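Local coordinates for protein protelomerase (Agrobacterium tumefaciens, PDB 4F43) that generates and protects the hairpin DNA ends of a linear chromosome, probably through the recombinase-like chemistry of a telomere resolvase, the family to which its catalytic domain belongs, at residues Glu122-Val127 with Tyr307-Asp312; Ser165-Gly170 with Ser177-Gly182. The protein carries 1 engineered substitution. One frame throughout, in Å; residues are numbered along the deposited sequence.

In the fold
The two contacts illustrate how a chain can close one loop inside another. Interaction 1 brings together residues about 180 positions apart, and interaction 2, whose segments are separated by six residues, is nested within the loop it closes. They do not touch: their centres lie about 27 Å apart and their nearest atoms about 16 Å. Interaction 1 joins the starts of helices 124-134 and 310-316, whereas interaction 2 lies within a small antiparallel sheet. Measured from nearest atoms, the bound hairpin DNA is about 9 Å from interaction 1 and about 8 Å from interaction 2, so neither contact touches the DNA directly.

Interaction 1: Glu122-Val127 with Tyr307-Asp312; sequences ENYRQV and YTLPED
The Y124 ring is flanked by L309 on one face and by its own neighbour R125 on the other, with E311 at the rim. CD2 of L309 sits 3.9 Å from the centroid of the Y124 ring and 7° off its normal, a centred CH-pi contact in which the leucine crosses the ring at about a right angle. CG of R125 covers the opposite face, displaced toward the rim. In the plane of the ring, OE1 of E311 lies 3.9 Å from CE2 of Y124. P310 approaches the same stretch of ring obliquely, its CD 3.5 Å from CE2 of Y124, while its CG presses on the backbone of E122, 3.5 Å from E122 CA.

OH of Y124 donates to OE2 of E311 over 2.7 Å, reaching that oxygen from above the carboxylate plane, 42° out of it. A bend at chi2 (-108°) turns the E311 carboxylate from the helix start back to the hydroxyl. The extended R125 chain brings NH2 to 3.7 Å from the same OE2 of E311, a long salt bridge supplemented by one water that bonds weakly to both groups. The positive charge probably helps to keep E311 ionised. Helix 263-276 backs this cluster, L267 touching Y124 and H274 touching both L309 and E311.

The setting is two strand-to-helix junctions side by side. T308 shares backbone hydrogen bonds with I119 and F121, joining strands 119-120 and 307-308 in parallel, and each strand soon passes into a helix. L309 at the N-cap, followed by a proline and an acidic residue in the first turn, is a familiar helix start; here that first turn also holds the tyrosine of the other helix.

Interaction 2: Ser165-Gly170 with Ser177-Gly182; sequences SPAPYG and SILFNG
L179 reaches across to S165 and A167 and divides its isobutyl group between them. CB of L179 lies 3.2 Å from OG of S165, a close approach of the aliphatic carbon to the serine hydroxyl. From there the leucine forks. CD1 of L179 lies against the P166 carbonyl, 3.6 Å from its O, and also borders the serine hydroxyl, whereas L179 CD2 meets the methyl of A167, 3.8 Å from A167 CB. With CG anti to the carbonyl carbon (chi1 -56°), the fork is directed along the neighbouring strand.

A167 points toward the other strand, so its short methyl fits against main chain as well as side chains: A167 CB is 3.6 Å from O of S177. It also borders the S177 hydroxyl, whose polar partner is the hydroxyl of S174.

The backbones themselves are joined unevenly. N of L179 donates to O of S165 over 2.8 Å, in the carbonyl plane and with a C=O...N angle of 160°. The return bond from N of S165 to O of L179 is weak, at 3.3 Å. The strand axes are 127° apart in direction, well short of antiparallel, yet the CA atoms stay close despite this skew, S165 CA to L179 CA at 5.0 Å and A167 CA to I178 CA at 4.8 Å. Beside L179, I178 belongs to the buried side and packs on V209 and L210 of helix 206-217.

Strand 165-169 lies between 172-174 and 177-180 in an antiparallel sheet whose strand order differs from chain order: the chain adds 172-174 on one side, then returns to place 177-180 on the other, next to 198-201. A small antiparallel sheet beside a mainly helical body is consistent with the catalytic domain of telomere resolvases and the related tyrosine recombinases.

Interaction 1: Glu122-Val127 with Tyr307-Asp312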
# COMPACT_ATOMS: atom_id res chain seq x y z
N GLU A 122 21.95 -0.27 10.30
CA GLU A 122 22.78 -0.54 11.48
C GLU A 122 22.02 -0.60 12.80
O GLU A 122 22.24 -1.51 13.60
CB GLU A 122 23.94 0.46 11.55
CG GLU A 122 25.09 0.12 10.63
CD GLU A 122 25.71 1.35 10.00
OE1 GLU A 122 25.13 2.45 10.12
OE2 GLU A 122 26.79 1.22 9.38
N ASN A 123 21.14 0.36 13.03
CA ASN A 123 20.41 0.44 14.29
C ASN A 123 19.01 -0.16 14.20
O ASN A 123 18.06 0.38 14.77
CB ASN A 123 20.32 1.90 14.76
CG ASN A 123 21.67 2.59 14.78
OD1 ASN A 123 22.68 2.00 15.18
ND2 ASN A 123 21.70 3.85 14.35
N TYR A 124 18.88 -1.28 13.50
CA TYR A 124 17.57 -1.88 13.27
C TYR A 124 16.99 -2.54 14.52
O TYR A 124 15.77 -2.57 14.71
CB TYR A 124 17.61 -2.88 12.10
CG TYR A 124 18.18 -4.24 12.44
CD1 TYR A 124 17.34 -5.30 12.75
CD2 TYR A 124 19.55 -4.46 12.45
CE1 TYR A 124 17.85 -6.54 13.06
CE2 TYR A 124 20.07 -5.71 12.75
CZ TYR A 124 19.21 -6.74 13.06
OH TYR A 124 19.72 -7.98 13.37
N ARG A 125 17.86 -3.06 15.38
CA ARG A 125 17.44 -3.68 16.63
C ARG A 125 16.72 -2.66 17.51
O ARG A 125 15.73 -2.97 18.17
CB ARG A 125 18.64 -4.26 17.38
CG ARG A 125 19.33 -5.41 16.67
CD ARG A 125 20.52 -5.92 17.47
NE ARG A 125 21.10 -7.12 16.89
CZ ARG A 125 20.72 -8.36 17.19
NH1 ARG A 125 19.75 -8.56 18.07
NH2 ARG A 125 21.30 -9.40 16.61
N GLN A 126 17.24 -1.43 17.51
CA GLN A 126 16.65 -0.35 18.28
C GLN A 126 15.26 -0.02 17.75
O GLN A 126 14.35 0.25 18.53
CB GLN A 126 17.54 0.89 18.23
CG GLN A 126 18.98 0.63 18.64
CD GLN A 126 19.78 1.91 18.82
OE1 GLN A 126 19.26 2.91 19.32
NE2 GLN A 126 21.04 1.88 18.42
N VAL A 127 15.11 -0.04 16.43
CA VAL A 127 13.82 0.23 15.80
C VAL A 127 12.81 -0.86 16.16
O VAL A 127 11.66 -0.56 16.52
CB VAL A 127 13.96 0.31 14.27
CG1 VAL A 127 12.59 0.44 13.61
CG2 VAL A 127 14.86 1.47 13.87
N TYR A 307 17.56 -3.12 1.93
CA TYR A 307 18.36 -3.01 3.15
C TYR A 307 19.35 -4.16 3.26
O TYR A 307 19.17 -5.21 2.65
CB TYR A 307 17.45 -3.02 4.39
CG TYR A 307 16.55 -1.82 4.51
CD1 TYR A 307 16.96 -0.56 4.08
CD2 TYR A 307 15.28 -1.94 5.06
CE1 TYR A 307 16.12 0.54 4.19
CE2 TYR A 307 14.44 -0.85 5.17
CZ TYR A 307 14.87 0.39 4.74
OH TYR A 307 14.04 1.48 4.85
N THR A 308 20.40 -3.95 4.04
CA THR A 308 21.34 -5.02 4.37
C THR A 308 21.65 -5.01 5.87
O THR A 308 21.97 -3.97 6.45
CB THR A 308 22.64 -4.96 3.53
OG1 THR A 308 23.53 -6.00 3.95
CG2 THR A 308 23.33 -3.61 3.68
N LEU A 309 21.53 -6.17 6.49
CA LEU A 309 21.73 -6.29 7.93
C LEU A 309 23.21 -6.21 8.31
O LEU A 309 24.06 -6.77 7.62
CB LEU A 309 21.10 -7.58 8.46
CG LEU A 309 19.57 -7.62 8.42
CD1 LEU A 309 19.04 -8.80 9.21
CD2 LEU A 309 18.98 -6.31 8.94
N PRO A 310 23.51 -5.50 9.41
CA PRO A 310 24.87 -5.23 9.90
C PRO A 310 25.71 -6.49 10.05
O PRO A 310 26.89 -6.47 9.71
CB PRO A 310 24.62 -4.62 11.28
CG PRO A 310 23.28 -4.02 11.19
CD PRO A 310 22.48 -4.91 10.29
N GLU A 311 25.11 -7.57 10.55
CA GLU A 311 25.83 -8.82 10.73
C GLU A 311 26.24 -9.45 9.40
O GLU A 311 27.33 -10.00 9.27
CB GLU A 311 25.01 -9.81 11.57
CG GLU A 311 23.51 -9.74 11.33
CD GLU A 311 22.76 -9.11 12.49
OE1 GLU A 311 23.18 -8.03 12.95
OE2 GLU A 311 21.77 -9.71 12.95
N ASP A 312 25.35 -9.37 8.42
CA ASP A 312 25.65 -9.86 7.08
C ASP A 312 26.78 -9.05 6.47
O ASP A 312 27.71 -9.60 5.89
CB ASP A 312 24.41 -9.79 6.19
CG ASP A 312 23.25 -10.60 6.73
OD1 ASP A 312 23.49 -11.53 7.53
OD2 ASP A 312 22.09 -10.32 6.36
O HOH W 1 21.45 -11.79 15.72

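Interaction 2: Ser165-Gly170 with Ser177-Gly182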
# COMPACT_ATOMS: atom_id res chain seq x y z
N SER A 165 -5.01 -13.90 14.15
CA SER A 165 -5.53 -15.01 14.95
C SER A 165 -4.41 -16.00 15.28
O SER A 165 -3.43 -16.11 14.55
CB SER A 165 -6.68 -15.70 14.20
OG SER A 165 -6.31 -16.02 12.88
N PRO A 166 -4.55 -16.73 16.41
CA PRO A 166 -3.51 -17.65 16.88
C PRO A 166 -3.19 -18.77 15.89
O PRO A 166 -4.10 -19.40 15.35
CB PRO A 166 -4.10 -18.23 18.17
CG PRO A 166 -5.57 -18.01 18.05
CD PRO A 166 -5.71 -16.71 17.33
N ALA A 167 -1.90 -19.00 15.67
CA ALA A 167 -1.45 -20.06 14.77
C ALA A 167 -0.95 -21.26 15.57
O ALA A 167 -0.07 -21.12 16.42
CB ALA A 167 -0.35 -19.54 13.86
N PRO A 168 -1.51 -22.44 15.30
CA PRO A 168 -1.17 -23.68 16.02
C PRO A 168 0.19 -24.24 15.64
O PRO A 168 0.53 -24.30 14.45
CB PRO A 168 -2.27 -24.65 15.59
CG PRO A 168 -3.35 -23.80 14.97
CD PRO A 168 -2.62 -22.65 14.36
N TYR A 169 0.96 -24.66 16.64
CA TYR A 169 2.19 -25.40 16.41
C TYR A 169 1.95 -26.84 16.84
O TYR A 169 2.25 -27.22 17.96
CB TYR A 169 3.35 -24.81 17.22
CG TYR A 169 4.72 -25.34 16.85
CD1 TYR A 169 5.17 -26.56 17.35
CD2 TYR A 169 5.56 -24.63 16.01
CE1 TYR A 169 6.41 -27.05 17.01
CE2 TYR A 169 6.81 -25.11 15.67
CZ TYR A 169 7.23 -26.32 16.18
OH TYR A 169 8.48 -26.81 15.84
N GLY A 170 1.38 -27.64 15.94
CA GLY A 170 1.01 -29.00 16.26
C GLY A 170 -0.21 -29.04 17.15
O GLY A 170 -1.29 -29.48 16.73
N SER A 177 4.74 -16.88 15.25
CA SER A 177 3.93 -16.80 14.04
C SER A 177 2.45 -16.66 14.36
O SER A 177 1.96 -17.21 15.35
CB SER A 177 4.16 -18.02 13.14
OG SER A 177 3.44 -19.14 13.62
N ILE A 178 1.74 -15.91 13.53
CA ILE A 178 0.29 -15.73 13.67
C ILE A 178 -0.41 -15.92 12.33
O ILE A 178 0.24 -16.19 11.32
CB ILE A 178 -0.05 -14.34 14.22
CG1 ILE A 178 0.38 -13.25 13.23
CG2 ILE A 178 0.59 -14.11 15.58
CD1 ILE A 178 0.11 -11.84 13.72
N LEU A 179 -1.73 -15.77 12.32
CA LEU A 179 -2.50 -15.84 11.08
C LEU A 179 -2.96 -14.45 10.67
O LEU A 179 -3.03 -13.54 11.50
CB LEU A 179 -3.70 -16.78 11.25
CG LEU A 179 -3.40 -18.20 11.71
CD1 LEU A 179 -4.68 -19.02 11.79
CD2 LEU A 179 -2.40 -18.87 10.78
N PHE A 180 -3.26 -14.28 9.39
CA PHE A 180 -3.59 -12.95 8.86
C PHE A 180 -4.69 -12.96 7.80
O PHE A 180 -4.79 -13.89 7.00
CB PHE A 180 -2.32 -12.28 8.31
CG PHE A 180 -2.59 -11.06 7.48
CD1 PHE A 180 -3.03 -9.89 8.08
CD2 PHE A 180 -2.41 -11.08 6.11
CE1 PHE A 180 -3.28 -8.76 7.32
CE2 PHE A 180 -2.66 -9.96 5.34
CZ PHE A 180 -3.09 -8.80 5.95
N ASN A 181 -5.50 -11.91 7.80
CA ASN A 181 -6.58 -11.72 6.83
C ASN A 181 -7.13 -10.31 6.95
O ASN A 181 -7.40 -9.84 8.05
CB ASN A 181 -7.69 -12.74 7.08
CG ASN A 181 -8.54 -12.99 5.85
OD1 ASN A 181 -8.03 -13.05 4.73
ND2 ASN A 181 -9.85 -13.13 6.05
N GLY A 182 -7.28 -9.61 5.83
CA GLY A 182 -6.92 -10.12 4.52
C GLY A 182 -6.01 -9.18 3.77
O GLY A 182 -5.88 -8.00 4.11